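Local atomic coordinates of peptidoglycan-recognition protein-SD (Drosophila melanogaster, PDB entry 2RKQ), a protein that binds bacterial peptidoglycan as a secreted innate immune receptor of the fly and activates the Toll pathway in response to Gram-positive bacteria. Residues L26-I31 / D95-I100; V30-A35 / L139-V144; I65-L70 / G99-G104; N105-A110 / A146-G151. All blocks are in the same frame, centred on the assembly; numbering follows the deposited sequence.

Interaction 1: residues L26-I31 / D95-I100; sequences LPRAVI and DGSLGI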
loop_
_atom_site.group_PDB
_atom_site.type_symbol
_atom_site.label_atom_id
_atom_site.label_comp_id
_atom_site.label_asym_id
_atom_site.label_seq_id
_atom_site.Cartn_x
_atom_site.Cartn_y
_atom_site.Cartn_z
ATOM N N LEU A 26 -4.519 10.344 8.628
ATOM C CA LEU A 26 -3.283 10.686 7.952
ATOM C C LEU A 26 -3.533 11.658 6.822
ATOM O O LEU A 26 -4.532 11.526 6.121
ATOM C CB LEU A 26 -2.635 9.431 7.396
ATOM C CG LEU A 26 -2.341 8.363 8.442
ATOM C CD1 LEU A 26 -2.042 7.037 7.781
ATOM C CD2 LEU A 26 -1.191 8.791 9.354
ATOM N N PRO A 27 -2.648 12.659 6.662
ATOM C CA PRO A 27 -2.855 13.625 5.582
ATOM C C PRO A 27 -2.618 13.137 4.158
ATOM O O PRO A 27 -3.073 13.806 3.227
ATOM C CB PRO A 27 -1.909 14.774 5.917
ATOM C CG PRO A 27 -1.199 14.409 7.148
ATOM C CD PRO A 27 -1.540 13.034 7.559
ATOM N N ARG A 28 -1.927 12.008 3.984
ATOM C CA ARG A 28 -1.515 11.571 2.643
ATOM C C ARG A 28 -1.737 10.090 2.446
ATOM O O ARG A 28 -1.651 9.324 3.399
ATOM C CB ARG A 28 -0.025 11.844 2.398
ATOM C CG ARG A 28 0.436 13.187 2.884
ATOM C CD ARG A 28 1.774 13.539 2.285
ATOM N NE ARG A 28 2.871 12.670 2.705
ATOM C CZ ARG A 28 4.136 13.101 2.794
ATOM N NH1 ARG A 28 4.430 14.365 2.520
ATOM N NH2 ARG A 28 5.098 12.278 3.175
ATOM N N ALA A 29 -2.019 9.708 1.201
ATOM C CA ALA A 29 -2.015 8.300 0.781
ATOM C C ALA A 29 -1.009 8.157 -0.340
ATOM O O ALA A 29 -0.947 9.007 -1.224
ATOM C CB ALA A 29 -3.401 7.879 0.306
ATOM N N VAL A 30 -0.204 7.101 -0.274
ATOM C CA VAL A 30 0.869 6.891 -1.226
ATOM C C VAL A 30 0.639 5.554 -1.907
ATOM O O VAL A 30 0.486 4.548 -1.239
ATOM C CB VAL A 30 2.262 6.913 -0.537
ATOM C CG1 VAL A 30 3.365 6.551 -1.531
ATOM C CG2 VAL A 30 2.537 8.306 0.008
ATOM N N ILE A 31 0.598 5.556 -3.238
ATOM C CA ILE A 31 0.369 4.346 -4.003
ATOM C C ILE A 31 1.685 3.800 -4.544
ATOM O O ILE A 31 2.426 4.492 -5.262
ATOM C CB ILE A 31 -0.594 4.594 -5.177
ATOM C CG1 ILE A 31 -1.888 5.273 -4.696
ATOM C CG2 ILE A 31 -0.898 3.280 -5.914
ATOM C CD1 ILE A 31 -2.655 4.482 -3.626
ATOM N N ASP A 95 6.429 9.833 7.048
ATOM C CA ASP A 95 5.532 10.494 7.987
ATOM C C ASP A 95 4.181 10.825 7.364
ATOM O O ASP A 95 4.097 11.278 6.223
ATOM C CB ASP A 95 6.149 11.788 8.507
ATOM C CG ASP A 95 7.364 11.554 9.392
ATOM O OD1 ASP A 95 7.836 10.398 9.478
ATOM O OD2 ASP A 95 7.855 12.540 9.986
ATOM N N GLY A 96 3.132 10.614 8.140
ATOM C CA GLY A 96 1.790 11.059 7.794
ATOM C C GLY A 96 1.200 10.421 6.553
ATOM O O GLY A 96 0.325 11.008 5.922
ATOM N N SER A 97 1.655 9.218 6.221
ATOM C CA SER A 97 1.309 8.643 4.925
ATOM C C SER A 97 0.760 7.241 5.037
ATOM O O SER A 97 1.391 6.375 5.616
ATOM C CB SER A 97 2.552 8.619 4.036
ATOM O OG SER A 97 3.088 9.932 3.919
ATOM N N LEU A 98 -0.410 7.036 4.453
ATOM C CA LEU A 98 -0.978 5.712 4.329
ATOM C C LEU A 98 -0.419 5.058 3.077
ATOM O O LEU A 98 -0.649 5.538 1.967
ATOM C CB LEU A 98 -2.495 5.836 4.190
ATOM C CG LEU A 98 -3.262 4.522 4.231
ATOM C CD1 LEU A 98 -3.244 3.949 5.659
ATOM C CD2 LEU A 98 -4.688 4.767 3.767
ATOM N N GLY A 99 0.332 3.969 3.242
ATOM C CA GLY A 99 0.972 3.314 2.095
ATOM C C GLY A 99 0.144 2.146 1.611
ATOM O O GLY A 99 -0.154 1.212 2.384
ATOM N N ILE A 100 -0.230 2.204 0.335
ATOM C CA ILE A 100 -1.046 1.162 -0.285
ATOM C C ILE A 100 -0.244 0.646 -1.469
ATOM O O ILE A 100 0.099 1.415 -2.365
ATOM C CB ILE A 100 -2.365 1.755 -0.792
ATOM C CG1 ILE A 100 -3.182 2.306 0.387
ATOM C CG2 ILE A 100 -3.167 0.674 -1.500
ATOM C CD1 ILE A 100 -4.237 3.294 -0.019
#

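Interaction 2: residues V30-A35 / L139-V144; sequences VIAHTA and LGHRQV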
loop_
_atom_site.group_PDB
_atom_site.type_symbol
_atom_site.label_atom_id
_atom_site.label_comp_id
_atom_site.label_asym_id
_atom_site.label_seq_id
_atom_site.Cartn_x
_atom_site.Cartn_y
_atom_site.Cartn_z
ATOM N N VAL A 30 -0.204 7.101 -0.274
ATOM C CA VAL A 30 0.869 6.891 -1.226
ATOM C C VAL A 30 0.639 5.554 -1.907
ATOM O O VAL A 30 0.486 4.548 -1.239
ATOM C CB VAL A 30 2.262 6.913 -0.537
ATOM C CG1 VAL A 30 3.365 6.551 -1.531
ATOM C CG2 VAL A 30 2.537 8.306 0.008
ATOM N N ILE A 31 0.598 5.556 -3.238
ATOM C CA ILE A 31 0.369 4.346 -4.003
ATOM C C ILE A 31 1.685 3.800 -4.544
ATOM O O ILE A 31 2.426 4.492 -5.262
ATOM C CB ILE A 31 -0.594 4.594 -5.177
ATOM C CG1 ILE A 31 -1.888 5.273 -4.696
ATOM C CG2 ILE A 31 -0.898 3.280 -5.914
ATOM C CD1 ILE A 31 -2.655 4.482 -3.626
ATOM N N ALA A 32 1.944 2.542 -4.203
ATOM C CA ALA A 32 3.133 1.815 -4.628
ATOM C C ALA A 32 2.769 0.555 -5.393
ATOM O O ALA A 32 1.612 0.148 -5.431
ATOM C CB ALA A 32 3.975 1.451 -3.402
ATOM N N HIS A 33 3.761 -0.028 -6.062
ATOM C CA HIS A 33 3.669 -1.433 -6.446
ATOM C C HIS A 33 4.778 -2.196 -5.747
ATOM O O HIS A 33 5.751 -1.601 -5.266
ATOM C CB HIS A 33 3.629 -1.651 -7.975
ATOM C CG HIS A 33 4.923 -1.440 -8.719
ATOM N ND1 HIS A 33 6.076 -0.906 -8.182
ATOM C CD2 HIS A 33 5.198 -1.681 -10.026
ATOM C CE1 HIS A 33 7.015 -0.859 -9.123
ATOM N NE2 HIS A 33 6.501 -1.314 -10.247
ATOM N N THR A 34 4.607 -3.505 -5.664
ATOM C CA THR A 34 5.627 -4.323 -4.998
ATOM C C THR A 34 6.778 -4.625 -5.935
ATOM O O THR A 34 7.874 -4.986 -5.475
ATOM C CB THR A 34 5.051 -5.633 -4.469
ATOM O OG1 THR A 34 4.502 -6.386 -5.554
ATOM C CG2 THR A 34 3.975 -5.353 -3.461
ATOM N N ALA A 35 6.506 -4.488 -7.236
ATOM C CA ALA A 35 7.473 -4.632 -8.334
ATOM C C ALA A 35 7.805 -6.072 -8.675
ATOM O O ALA A 35 8.571 -6.330 -9.609
ATOM C CB ALA A 35 8.751 -3.811 -8.076
ATOM N N LEU A 139 -0.578 10.495 -3.598
ATOM C CA LEU A 139 0.731 10.576 -4.242
ATOM C C LEU A 139 1.164 9.229 -4.763
ATOM O O LEU A 139 0.832 8.211 -4.178
ATOM C CB LEU A 139 1.784 11.024 -3.233
ATOM C CG LEU A 139 1.496 12.400 -2.631
ATOM C CD1 LEU A 139 2.400 12.620 -1.425
ATOM C CD2 LEU A 139 1.739 13.481 -3.655
ATOM N N GLY A 140 1.910 9.209 -5.857
ATOM C CA GLY A 140 2.591 7.969 -6.204
ATOM C C GLY A 140 3.846 7.821 -5.378
ATOM O O GLY A 140 4.443 8.813 -4.949
ATOM N N HIS A 141 4.273 6.578 -5.193
ATOM C CA HIS A 141 5.491 6.259 -4.460
ATOM C C HIS A 141 6.679 7.071 -5.013
ATOM O O HIS A 141 7.482 7.605 -4.253
ATOM C CB HIS A 141 5.696 4.754 -4.603
ATOM C CG HIS A 141 6.653 4.152 -3.625
ATOM N ND1 HIS A 141 7.029 2.829 -3.707
ATOM C CD2 HIS A 141 7.309 4.672 -2.560
ATOM C CE1 HIS A 141 7.878 2.559 -2.731
ATOM N NE2 HIS A 141 8.072 3.662 -2.027
ATOM N N ARG A 142 6.747 7.198 -6.337
ATOM C CA ARG A 142 7.835 7.937 -6.977
ATOM C C ARG A 142 7.881 9.420 -6.600
ATOM O O ARG A 142 8.898 10.090 -6.824
ATOM C CB ARG A 142 7.729 7.828 -8.497
ATOM C CG ARG A 142 6.416 8.322 -9.083
ATOM C CD ARG A 142 6.453 8.315 -10.600
ATOM N NE ARG A 142 6.608 6.964 -11.117
ATOM C CZ ARG A 142 6.672 6.680 -12.410
ATOM N NH1 ARG A 142 6.572 7.663 -13.303
ATOM N NH2 ARG A 142 6.823 5.423 -12.803
ATOM N N GLN A 143 6.782 9.953 -6.076
ATOM C CA GLN A 143 6.770 11.358 -5.670
ATOM C C GLN A 143 7.374 11.555 -4.278
ATOM O O GLN A 143 7.669 12.691 -3.893
ATOM C CB GLN A 143 5.360 11.932 -5.718
ATOM C CG GLN A 143 4.733 11.831 -7.094
ATOM C CD GLN A 143 3.330 12.356 -7.105
ATOM O OE1 GLN A 143 2.352 11.582 -7.131
ATOM N NE2 GLN A 143 3.206 13.683 -7.099
ATOM N N VAL A 144 7.567 10.457 -3.546
ATOM C CA VAL A 144 8.082 10.529 -2.183
ATOM C C VAL A 144 9.354 9.712 -1.953
ATOM O O VAL A 144 9.939 9.765 -0.867
ATOM C CB VAL A 144 7.018 10.098 -1.155
ATOM C CG1 VAL A 144 5.767 10.961 -1.276
ATOM C CG2 VAL A 144 6.667 8.615 -1.302
#

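Interaction 3: residues I65-L70 / G99-G104; sequences IGYHYL and GIAFIG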
loop_
_atom_site.group_PDB
_atom_site.type_symbol
_atom_site.label_atom_id
_atom_site.label_comp_id
_atom_site.label_asym_id
_atom_site.label_seq_id
_atom_site.Cartn_x
_atom_site.Cartn_y
_atom_site.Cartn_z
ATOM N N ILE A 65 6.106 -5.922 7.302
ATOM C CA ILE A 65 5.776 -5.529 5.936
ATOM C C ILE A 65 5.605 -4.005 5.908
ATOM O O ILE A 65 5.102 -3.423 6.856
ATOM C CB ILE A 65 4.516 -6.280 5.455
ATOM C CG1 ILE A 65 4.403 -6.238 3.934
ATOM C CG2 ILE A 65 3.247 -5.857 6.259
ATOM C CD1 ILE A 65 3.414 -7.283 3.429
ATOM N N GLY A 66 6.060 -3.361 4.838
ATOM C CA GLY A 66 6.261 -1.911 4.870
ATOM C C GLY A 66 5.040 -1.049 4.665
ATOM O O GLY A 66 5.082 0.159 4.884
ATOM N N TYR A 67 3.960 -1.672 4.211
ATOM C CA TYR A 67 2.749 -0.958 3.798
ATOM C C TYR A 67 1.601 -1.184 4.756
ATOM O O TYR A 67 1.591 -2.156 5.531
ATOM C CB TYR A 67 2.347 -1.423 2.387
ATOM C CG TYR A 67 3.408 -1.085 1.380
ATOM C CD1 TYR A 67 4.267 -2.048 0.895
ATOM C CD2 TYR A 67 3.567 0.220 0.940
ATOM C CE1 TYR A 67 5.257 -1.709 0.001
ATOM C CE2 TYR A 67 4.559 0.566 0.062
ATOM C CZ TYR A 67 5.388 -0.398 -0.416
ATOM O OH TYR A 67 6.367 -0.012 -1.307
ATOM N N HIS A 68 0.626 -0.272 4.703
ATOM C CA HIS A 68 -0.594 -0.402 5.488
ATOM C C HIS A 68 -1.607 -1.324 4.857
ATOM O O HIS A 68 -2.354 -2.014 5.571
ATOM C CB HIS A 68 -1.204 0.970 5.738
ATOM C CG HIS A 68 -0.234 1.901 6.375
ATOM N ND1 HIS A 68 0.056 1.882 7.720
ATOM C CD2 HIS A 68 0.606 2.804 5.822
ATOM C CE1 HIS A 68 1.009 2.764 7.971
ATOM N NE2 HIS A 68 1.353 3.340 6.835
ATOM N N TYR A 69 -1.659 -1.313 3.521
ATOM C CA TYR A 69 -2.561 -2.191 2.789
ATOM C C TYR A 69 -1.882 -2.619 1.515
ATOM O O TYR A 69 -1.104 -1.851 0.935
ATOM C CB TYR A 69 -3.825 -1.446 2.399
ATOM C CG TYR A 69 -4.703 -1.044 3.550
ATOM C CD1 TYR A 69 -4.754 0.292 3.979
ATOM C CD2 TYR A 69 -5.503 -1.981 4.196
ATOM C CE1 TYR A 69 -5.572 0.675 5.048
ATOM C CE2 TYR A 69 -6.337 -1.607 5.251
ATOM C CZ TYR A 69 -6.373 -0.271 5.656
ATOM O OH TYR A 69 -7.190 0.119 6.700
ATOM N N LEU A 70 -2.189 -3.836 1.074
ATOM C CA LEU A 70 -1.713 -4.334 -0.220
ATOM C C LEU A 70 -2.889 -4.884 -0.979
ATOM O O LEU A 70 -3.838 -5.381 -0.383
ATOM C CB LEU A 70 -0.648 -5.419 -0.036
ATOM C CG LEU A 70 0.639 -4.826 0.553
ATOM C CD1 LEU A 70 0.661 -5.014 2.081
ATOM C CD2 LEU A 70 1.863 -5.416 -0.107
ATOM N N GLY A 99 0.332 3.969 3.242
ATOM C CA GLY A 99 0.972 3.314 2.095
ATOM C C GLY A 99 0.144 2.146 1.611
ATOM O O GLY A 99 -0.154 1.212 2.384
ATOM N N ILE A 100 -0.230 2.204 0.335
ATOM C CA ILE A 100 -1.046 1.162 -0.285
ATOM C C ILE A 100 -0.244 0.646 -1.469
ATOM O O ILE A 100 0.099 1.415 -2.365
ATOM C CB ILE A 100 -2.365 1.755 -0.792
ATOM C CG1 ILE A 100 -3.182 2.306 0.387
ATOM C CG2 ILE A 100 -3.167 0.674 -1.500
ATOM C CD1 ILE A 100 -4.237 3.294 -0.019
ATOM N N ALA A 101 0.081 -0.647 -1.452
ATOM C CA ALA A 101 0.870 -1.225 -2.541
ATOM C C ALA A 101 0.062 -2.234 -3.316
ATOM O O ALA A 101 -0.562 -3.128 -2.735
ATOM C CB ALA A 101 2.148 -1.879 -2.011
ATOM N N PHE A 102 0.054 -2.077 -4.634
ATOM C CA PHE A 102 -0.515 -3.096 -5.479
ATOM C C PHE A 102 0.519 -4.189 -5.653
ATOM O O PHE A 102 1.698 -3.922 -5.957
ATOM C CB PHE A 102 -0.841 -2.515 -6.847
ATOM C CG PHE A 102 -2.085 -1.670 -6.887
ATOM C CD1 PHE A 102 -2.095 -0.383 -6.360
ATOM C CD2 PHE A 102 -3.236 -2.156 -7.518
ATOM C CE1 PHE A 102 -3.240 0.394 -6.424
ATOM C CE2 PHE A 102 -4.390 -1.381 -7.594
ATOM C CZ PHE A 102 -4.391 -0.106 -7.057
ATOM N N ILE A 103 0.068 -5.420 -5.461
ATOM C CA ILE A 103 0.963 -6.558 -5.629
ATOM C C ILE A 103 1.140 -6.792 -7.125
ATOM O O ILE A 103 0.152 -6.983 -7.855
ATOM C CB ILE A 103 0.419 -7.828 -4.958
ATOM C CG1 ILE A 103 0.238 -7.584 -3.446
ATOM C CG2 ILE A 103 1.370 -9.011 -5.266
ATOM C CD1 ILE A 103 -0.524 -8.672 -2.713
ATOM N N GLY A 104 2.400 -6.763 -7.552
ATOM C CA GLY A 104 2.755 -6.930 -8.960
ATOM C C GLY A 104 3.649 -5.826 -9.470
ATOM O O GLY A 104 4.126 -4.996 -8.698
#

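Interaction 4: residues N105-A110 / A146-G151; sequences NFEERA and ATKSPG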
loop_
_atom_site.group_PDB
_atom_site.type_symbol
_atom_site.label_atom_id
_atom_site.label_comp_id
_atom_site.label_asym_id
_atom_site.label_seq_id
_atom_site.Cartn_x
_atom_site.Cartn_y
_atom_site.Cartn_z
ATOM N N ASN A 105 3.865 -5.819 -10.787
ATOM C CA ASN A 105 4.700 -4.824 -11.417
ATOM C C ASN A 105 3.897 -4.146 -12.505
ATOM O O ASN A 105 3.491 -4.777 -13.491
ATOM C CB ASN A 105 5.980 -5.433 -11.991
ATOM C CG ASN A 105 6.957 -4.369 -12.445
ATOM O OD1 ASN A 105 6.615 -3.492 -13.243
ATOM N ND2 ASN A 105 8.160 -4.412 -11.905
ATOM N N PHE A 106 3.669 -2.855 -12.318
ATOM C CA PHE A 106 2.751 -2.128 -13.187
ATOM C C PHE A 106 3.440 -1.030 -13.965
ATOM O O PHE A 106 2.862 0.016 -14.257
ATOM C CB PHE A 106 1.549 -1.680 -12.351
ATOM C CG PHE A 106 0.903 -2.827 -11.671
ATOM C CD1 PHE A 106 1.069 -3.050 -10.304
ATOM C CD2 PHE A 106 0.243 -3.779 -12.428
ATOM C CE1 PHE A 106 0.514 -4.177 -9.714
ATOM C CE2 PHE A 106 -0.307 -4.897 -11.856
ATOM C CZ PHE A 106 -0.171 -5.107 -10.491
ATOM N N GLU A 107 4.691 -1.315 -14.332
ATOM C CA GLU A 107 5.438 -0.426 -15.205
ATOM C C GLU A 107 4.777 -0.398 -16.573
ATOM O O GLU A 107 4.626 0.669 -17.174
ATOM C CB GLU A 107 6.883 -0.900 -15.350
ATOM C CG GLU A 107 7.794 -0.461 -14.230
ATOM C CD GLU A 107 8.339 0.958 -14.426
ATOM O OE1 GLU A 107 9.580 1.091 -14.514
ATOM O OE2 GLU A 107 7.556 1.930 -14.521
ATOM N N GLU A 108 4.369 -1.563 -17.064
ATOM C CA GLU A 108 3.950 -1.621 -18.465
ATOM C C GLU A 108 2.513 -1.960 -18.713
ATOM O O GLU A 108 2.005 -1.710 -19.803
ATOM C CB GLU A 108 4.867 -2.546 -19.234
ATOM C CG GLU A 108 6.182 -1.844 -19.430
ATOM C CD GLU A 108 7.238 -2.747 -19.905
ATOM O OE1 GLU A 108 6.902 -3.650 -20.694
ATOM O OE2 GLU A 108 8.406 -2.550 -19.492
ATOM N N ARG A 109 1.859 -2.531 -17.709
ATOM C CA ARG A 109 0.435 -2.746 -17.785
ATOM C C ARG A 109 -0.183 -2.329 -16.463
ATOM O O ARG A 109 0.493 -2.360 -15.421
ATOM C CB ARG A 109 0.129 -4.213 -18.101
ATOM C CG ARG A 109 0.384 -5.179 -16.972
ATOM C CD ARG A 109 0.079 -6.627 -17.392
ATOM N NE ARG A 109 -1.345 -6.877 -17.624
ATOM C CZ ARG A 109 -1.828 -7.942 -18.258
ATOM N NH1 ARG A 109 -1.000 -8.872 -18.737
ATOM N NH2 ARG A 109 -3.139 -8.080 -18.421
ATOM N N ALA A 110 -1.445 -1.923 -16.520
ATOM C CA ALA A 110 -2.210 -1.532 -15.332
ATOM C C ALA A 110 -2.600 -2.746 -14.503
ATOM O O ALA A 110 -2.710 -3.858 -15.034
ATOM C CB ALA A 110 -3.466 -0.775 -15.745
ATOM N N ALA A 146 12.838 7.753 -4.302
ATOM C CA ALA A 146 13.515 7.606 -5.581
ATOM C C ALA A 146 13.284 6.195 -6.100
ATOM O O ALA A 146 14.006 5.254 -5.769
ATOM C CB ALA A 146 15.014 7.910 -5.434
ATOM N N THR A 147 12.232 6.061 -6.899
ATOM C CA THR A 147 11.775 4.768 -7.380
ATOM C C THR A 147 10.876 4.968 -8.591
ATOM O O THR A 147 10.320 6.047 -8.774
ATOM C CB THR A 147 10.998 3.992 -6.280
ATOM O OG1 THR A 147 10.555 2.728 -6.787
ATOM C CG2 THR A 147 9.776 4.789 -5.757
ATOM N N LYS A 148 10.747 3.926 -9.412
ATOM C CA LYS A 148 9.772 3.910 -10.496
ATOM C C LYS A 148 8.387 3.555 -9.974
ATOM O O LYS A 148 7.391 3.785 -10.653
ATOM C CB LYS A 148 10.158 2.899 -11.578
ATOM C CG LYS A 148 11.454 3.248 -12.326
ATOM C CD LYS A 148 11.389 4.639 -12.977
ATOM C CE LYS A 148 11.115 4.593 -14.481
ATOM N NZ LYS A 148 9.741 4.130 -14.841
ATOM N N SER A 149 8.335 2.967 -8.783
ATOM C CA SER A 149 7.061 2.572 -8.186
ATOM C C SER A 149 6.108 3.772 -8.199
ATOM O O SER A 149 6.543 4.889 -7.916
ATOM C CB SER A 149 7.328 2.105 -6.769
ATOM O OG SER A 149 6.124 1.772 -6.112
ATOM N N PRO A 150 4.810 3.571 -8.508
ATOM C CA PRO A 150 4.065 2.322 -8.673
ATOM C C PRO A 150 4.061 1.773 -10.097
ATOM O O PRO A 150 3.216 0.937 -10.433
ATOM C CB PRO A 150 2.649 2.728 -8.242
ATOM C CG PRO A 150 2.527 4.160 -8.779
ATOM C CD PRO A 150 3.924 4.755 -8.630
ATOM N N GLY A 151 5.038 2.209 -10.889
ATOM C CA GLY A 151 5.138 1.785 -12.280
ATOM C C GLY A 151 4.419 2.777 -13.161
ATOM O O GLY A 151 3.390 3.355 -12.789
#

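Interaction 1: residues L26-I31 / D95-I100
Leu26 lays its CD1 methyl over the start of strand 97-102, 3.8 Å from Leu98 CB, and the two leucine side chains cross at about a right angle. Pro27 rests its ring carbon CD on the carbonyl oxygen of Gly96. That glycine has a positive phi, and a side chain there would press on the proline ring. Arg28 rises off the sheet, leaning toward Ser97. Its chain bends at chi3 (-65°), which brings NE to Ser97 OG at 3.0 Å, with the hydroxyl at the edge of the guanidinium group and in its plane. Ser97 OG in turn donates to Asp95 O, so the serine is held between the arginine and its own loop. Strands 26-33 and 97-102 run parallel here, in the central sheet of the amidase-like PGRP fold. Leu98 N donates to Arg28 O at 2.8 Å, Val30 N to Leu98 O, and Ile100 N to Val30 O almost straight, at 176°. Ala29, Ile31, Leu98 and Ile100 share the face packed against helix 113-128. On it Ile31 and Ile100 lie side by side, with Ile31 CD1 3.9 Å from Ile100 CB. On the other face Val30 CG2 meets Ser97 CB at 4.0 Å.

Interaction 2: residues V30-A35 / L139-V144
Val30 and Ile31 pair in parallel with Leu139 and Gly140, the end of the edge strand 136-140 in the mixed sheet of the PGRP fold. Two backbone hydrogen bonds make the join. Ile31 N donates to Leu139 O at 2.8 Å, and His141 N donates to Ile31 O at 2.8 Å from above the carbonyl plane. The second bond falls where the strand has ended and the chain curls into a turn. Apolar contacts lie on the Val30 face. With CG1 opposite its backbone N (chi1 174°), Val30 pushes this methyl against His141 CA at 3.6 Å and Val144 CG2 at 3.9 Å. Beside it, Ala32 CB packs obliquely on the imidazole, 3.4 Å from His141 ND1. Polar contacts fix the imidazole beyond the strands. NE2 is bonded to Phe89 O, and ND1 to Ser149 OG, which also receives His33 N. In zinc-dependent amidase relatives the positions of His33, His141 and Ser149 probably hold two histidines and a cysteine that bind zinc; the serine here is consistent with a recognition protein. An alanine in place of His141 would probably leave Phe89 O and Ser149 OG each without this partner and open a gap beside Ala32. The turn after the strand is braced from within: Gln143 OE1 accepts from Gly140 N at 2.7 Å and also from Trp164 NE1.

Interaction 3: residues I65-L70 / G99-G104
Tyr67 lies flat under Ala101, whose CB sits over the middle of the ring in a CH-pi contact, 3.5 Å from the centroid and 9° off the ring normal. Tyr67 CG, anti to the carbonyl carbon (chi1 -63°), sets the ring there. Other apolar contacts follow along the strand. Leu70 CD2 meets the same Ala101 CB at 4.0 Å, and Leu70 CB touches Ile103 CG1 at 4.1 Å. On the other face of the sheet Tyr69 CB lies beside Ile100 CG1. That face packs on helix 113-128, while Leu70 faces helix 42-58. Strands 69-71 and 97-102 are parallel neighbours in a sheet with helices on both sides, as in the amidase-like PGRP fold. Gly99 lies at the edge of the Tyr67 ring, where a side chain on the glycine would be tight against CD2. With an alanine in place of Tyr67, Ala101 CB would probably face a gap and Phe89 would be likely to lose the ring it packs on. Backbone hydrogen bonds complete the join. Gly99 O accepts from two successive amides, His68 N at 2.9 Å and Tyr69 N at 3.2 Å. The second donor lies in the carbonyl plane, and the first is tilted slightly from it. Ala101 N then donates to Tyr69 O at 2.9 Å. Tyr69 turns its ring away from this strand, and OH bonds to Gln131 NE2.

Interaction 4: residues N105-A110 / A146-G151
Phe106 sets its CB 3.6 Å from Pro150 O, and its own carbonyl oxygen receives a CA-H...O contact from Gly151 CA at 3.5 Å. Pro150 O is buried here and has no hydrogen-bonding partner in the model. The phenylalanine ring itself turns away, toward Leu154 of helix 152-158. Glu107 comes next, its N held by Asn105 OD1 at 3.1 Å in an Asx turn. The backbones come so close at Glu107 and Gly151, CA to CA 3.7 Å, that a side chain at Gly151 would clash with Phe106 and Glu107. The backbone angles of Gly151 also call for glycine. Two loops of the PGRP fold meet here, one leading to helix 113-128 and the other, through a cis peptide before Pro150, to helix 152-158. Glu107 bends at chi2 (-83°), and its side chain crosses that of Lys148 at about a right angle. Lys148 NZ forms a salt bridge with Glu107 OE1 at 3.1 Å, on the syn lone pair, and a weak bond with OE2. Glu107 OE2 also accepts from Glu152 N at the start of helix 152-158. Lys148 NZ has a second salt bridge, to Glu152 OE1.

Overall arrangement
Interactions 1, 2 and 3 join four neighbouring parallel strands of one mixed sheet, in the order 69-71, 97-102, 26-33, 136-140. Interactions 1 and 2 share strand 26-33, with centres about 10 Å apart. Interactions 1 and 3 share strand 97-102, with centres about 11 Å apart. Interaction 3 is nested along the chain inside the loop that interaction 2 closes. Interaction 4 lies beyond the strand ends, its centre about 8 Å from that of interaction 2, and their segments alternate in sequence. A probable hydrogen bond from Arg142 NH2 to Lys148 O links these two. The contacts therefore run from the core of the peptidoglycan-recognition domain to the loops that lead into its helices.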